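Local coordinates for protein N5-Carboxyaminoimidazole ribonucleotide synthetase (Staphylococcus aureus subsp. aureus, PDB 3ORR) that catalyses the ATP-dependent conversion of 5-aminoimidazole ribonucleotide and bicarbonate to N5-carboxyaminoimidazole ribonucleotide, a step of purine biosynthesis, at residues V199-N204 / S247-G252. Sequence-based numbering, arbitrary orientation.
Sequences VTRGNN and SIHFIG
R201 reaches across to the chain at F250 and gives NH1 to the backbone carbonyl, NH1 to F250 O 2.8 Å. That oxygen lies almost in the guanidinium plane, at its edge, while the donor sits tilted from the carbonyl plane. With CG anti to the backbone N (chi1 175°) and the chain extended to NE, the aliphatic part runs past the same carbonyl, CG to F250 O 3.0 Å, before chi4 (-70°) turns the guanidinium back onto it. NH1 also lies obliquely to the H249 ring, 4.0 Å from H249 ND1, with I251 CG2 close by; neither is a hydrogen bond. NH2 hydrogen-bonds to N205 OD1, and H249 NE2 hydrogen-bonds to P99 O. The R201 and G252 backbones pair twice, through R201 N to G252 O (3.0 Å) and a short G252 N to R201 O (2.6 Å). T200 puts its methyl against the G252 carbonyl, CG2 to O 3.6 Å, while OG1 hydrogen-bonds with the hydroxyls of T253 and T293. The F250 ring turns from R201 and stacks with the ring of F254. R201 and G252 form an antiparallel, hydrogen-bonded pair where strand 252-261 starts beside the end of strand 191-201, in the large antiparallel sheet of the ATP-grasp fold.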
loop_
_atom_site.group_PDB
_atom_site.type_symbol
_atom_site.label_atom_id
_atom_site.label_comp_id
_atom_site.label_asym_id
_atom_site.label_seq_id
_atom_site.Cartn_x
_atom_site.Cartn_y
_atom_site.Cartn_z
ATOM N N VAL A 199 2.643 11.202 14.913
ATOM C CA VAL A 199 2.841 12.567 14.474
ATOM C C VAL A 199 3.905 12.563 13.397
ATOM O O VAL A 199 4.827 11.739 13.438
ATOM C CB VAL A 199 3.301 13.472 15.663
ATOM C CG1 VAL A 199 3.454 14.922 15.239
ATOM C CG2 VAL A 199 2.300 13.366 16.824
ATOM N N THR A 200 3.772 13.472 12.427
ATOM C CA THR A 200 4.815 13.594 11.415
ATOM C C THR A 200 5.231 15.064 11.310
ATOM O O THR A 200 4.390 16.009 11.209
ATOM C CB THR A 200 4.360 13.117 10.004
ATOM O OG1 THR A 200 3.821 11.779 10.074
ATOM C CG2 THR A 200 5.549 13.081 9.095
ATOM N N ARG A 201 6.533 15.253 11.325
ATOM C CA ARG A 201 7.069 16.581 11.285
ATOM C C ARG A 201 7.993 16.674 10.072
ATOM O O ARG A 201 8.788 15.738 9.796
ATOM C CB ARG A 201 7.760 16.840 12.646
ATOM C CG ARG A 201 8.484 18.145 12.771
ATOM C CD ARG A 201 8.529 18.718 14.216
ATOM N NE ARG A 201 8.984 20.090 14.025
ATOM C CZ ARG A 201 10.210 20.428 13.649
ATOM N NH1 ARG A 201 11.145 19.490 13.506
ATOM N NH2 ARG A 201 10.520 21.714 13.478
ATOM N N GLY A 202 7.847 17.755 9.308
ATOM C CA GLY A 202 8.537 17.904 8.028
ATOM C C GLY A 202 9.308 19.205 7.917
ATOM O O GLY A 202 9.619 19.898 8.933
ATOM N N ASN A 203 9.613 19.532 6.667
ATOM C CA ASN A 203 10.251 20.765 6.289
ATOM C C ASN A 203 9.606 22.006 6.812
ATOM O O ASN A 203 8.365 22.111 6.887
ATOM C CB ASN A 203 10.351 20.879 4.753
ATOM C CG ASN A 203 11.768 20.796 4.284
ATOM O OD1 ASN A 203 12.695 21.070 5.065
ATOM N ND2 ASN A 203 11.973 20.426 3.024
ATOM N N ASN A 204 10.468 22.943 7.208
ATOM C CA ASN A 204 10.021 24.262 7.598
ATOM C C ASN A 204 8.919 24.201 8.683
ATOM O O ASN A 204 7.886 24.874 8.615
ATOM C CB ASN A 204 9.575 25.004 6.340
ATOM C CG ASN A 204 9.497 26.474 6.540
ATOM O OD1 ASN A 204 10.239 27.062 7.366
ATOM N ND2 ASN A 204 8.583 27.116 5.786
ATOM N N SER A 247 11.941 20.712 22.793
ATOM C CA SER A 247 13.112 20.175 23.445
ATOM C C SER A 247 13.823 19.113 22.624
ATOM O O SER A 247 15.037 18.955 22.750
ATOM C CB SER A 247 12.759 19.648 24.838
ATOM O OG SER A 247 12.553 20.743 25.742
ATOM N N ILE A 248 13.079 18.395 21.773
ATOM C CA ILE A 248 13.650 17.286 21.009
ATOM C C ILE A 248 13.316 17.472 19.537
ATOM O O ILE A 248 12.156 17.795 19.161
ATOM C CB ILE A 248 13.112 15.920 21.475
ATOM C CG1 ILE A 248 13.220 15.766 22.997
ATOM C CG2 ILE A 248 13.868 14.805 20.794
ATOM C CD1 ILE A 248 12.453 14.566 23.559
ATOM N N HIS A 249 14.328 17.301 18.696
ATOM C CA HIS A 249 14.153 17.492 17.262
ATOM C C HIS A 249 13.599 16.201 16.631
ATOM O O HIS A 249 14.230 15.133 16.700
ATOM C CB HIS A 249 15.489 17.899 16.618
ATOM C CG HIS A 249 15.492 17.850 15.119
ATOM N ND1 HIS A 249 14.985 18.873 14.346
ATOM C CD2 HIS A 249 15.937 16.908 14.247
ATOM C CE1 HIS A 249 15.113 18.566 13.063
ATOM N NE2 HIS A 249 15.692 17.380 12.974
ATOM N N PHE A 250 12.431 16.294 15.999
ATOM C CA PHE A 250 11.953 15.202 15.097
ATOM C C PHE A 250 11.672 15.686 13.692
ATOM O O PHE A 250 11.025 16.719 13.475
ATOM C CB PHE A 250 10.640 14.660 15.625
ATOM C CG PHE A 250 10.706 14.174 17.016
ATOM C CD1 PHE A 250 11.164 12.887 17.283
ATOM C CD2 PHE A 250 10.328 15.002 18.072
ATOM C CE1 PHE A 250 11.211 12.415 18.589
ATOM C CE2 PHE A 250 10.390 14.562 19.348
ATOM C CZ PHE A 250 10.839 13.257 19.626
ATOM N N ILE A 251 12.126 14.934 12.718
ATOM C CA ILE A 251 11.460 14.997 11.420
ATOM C C ILE A 251 11.039 13.589 10.964
ATOM O O ILE A 251 11.611 12.590 11.401
ATOM C CB ILE A 251 12.207 15.835 10.333
ATOM C CG1 ILE A 251 12.932 14.973 9.362
ATOM C CG2 ILE A 251 13.036 17.010 10.894
ATOM C CD1 ILE A 251 12.093 14.697 8.204
ATOM N N GLY A 252 10.012 13.490 10.133
ATOM C CA GLY A 252 9.473 12.181 9.806
ATOM C C GLY A 252 8.457 11.824 10.899
ATOM O O GLY A 252 8.054 12.678 11.679
#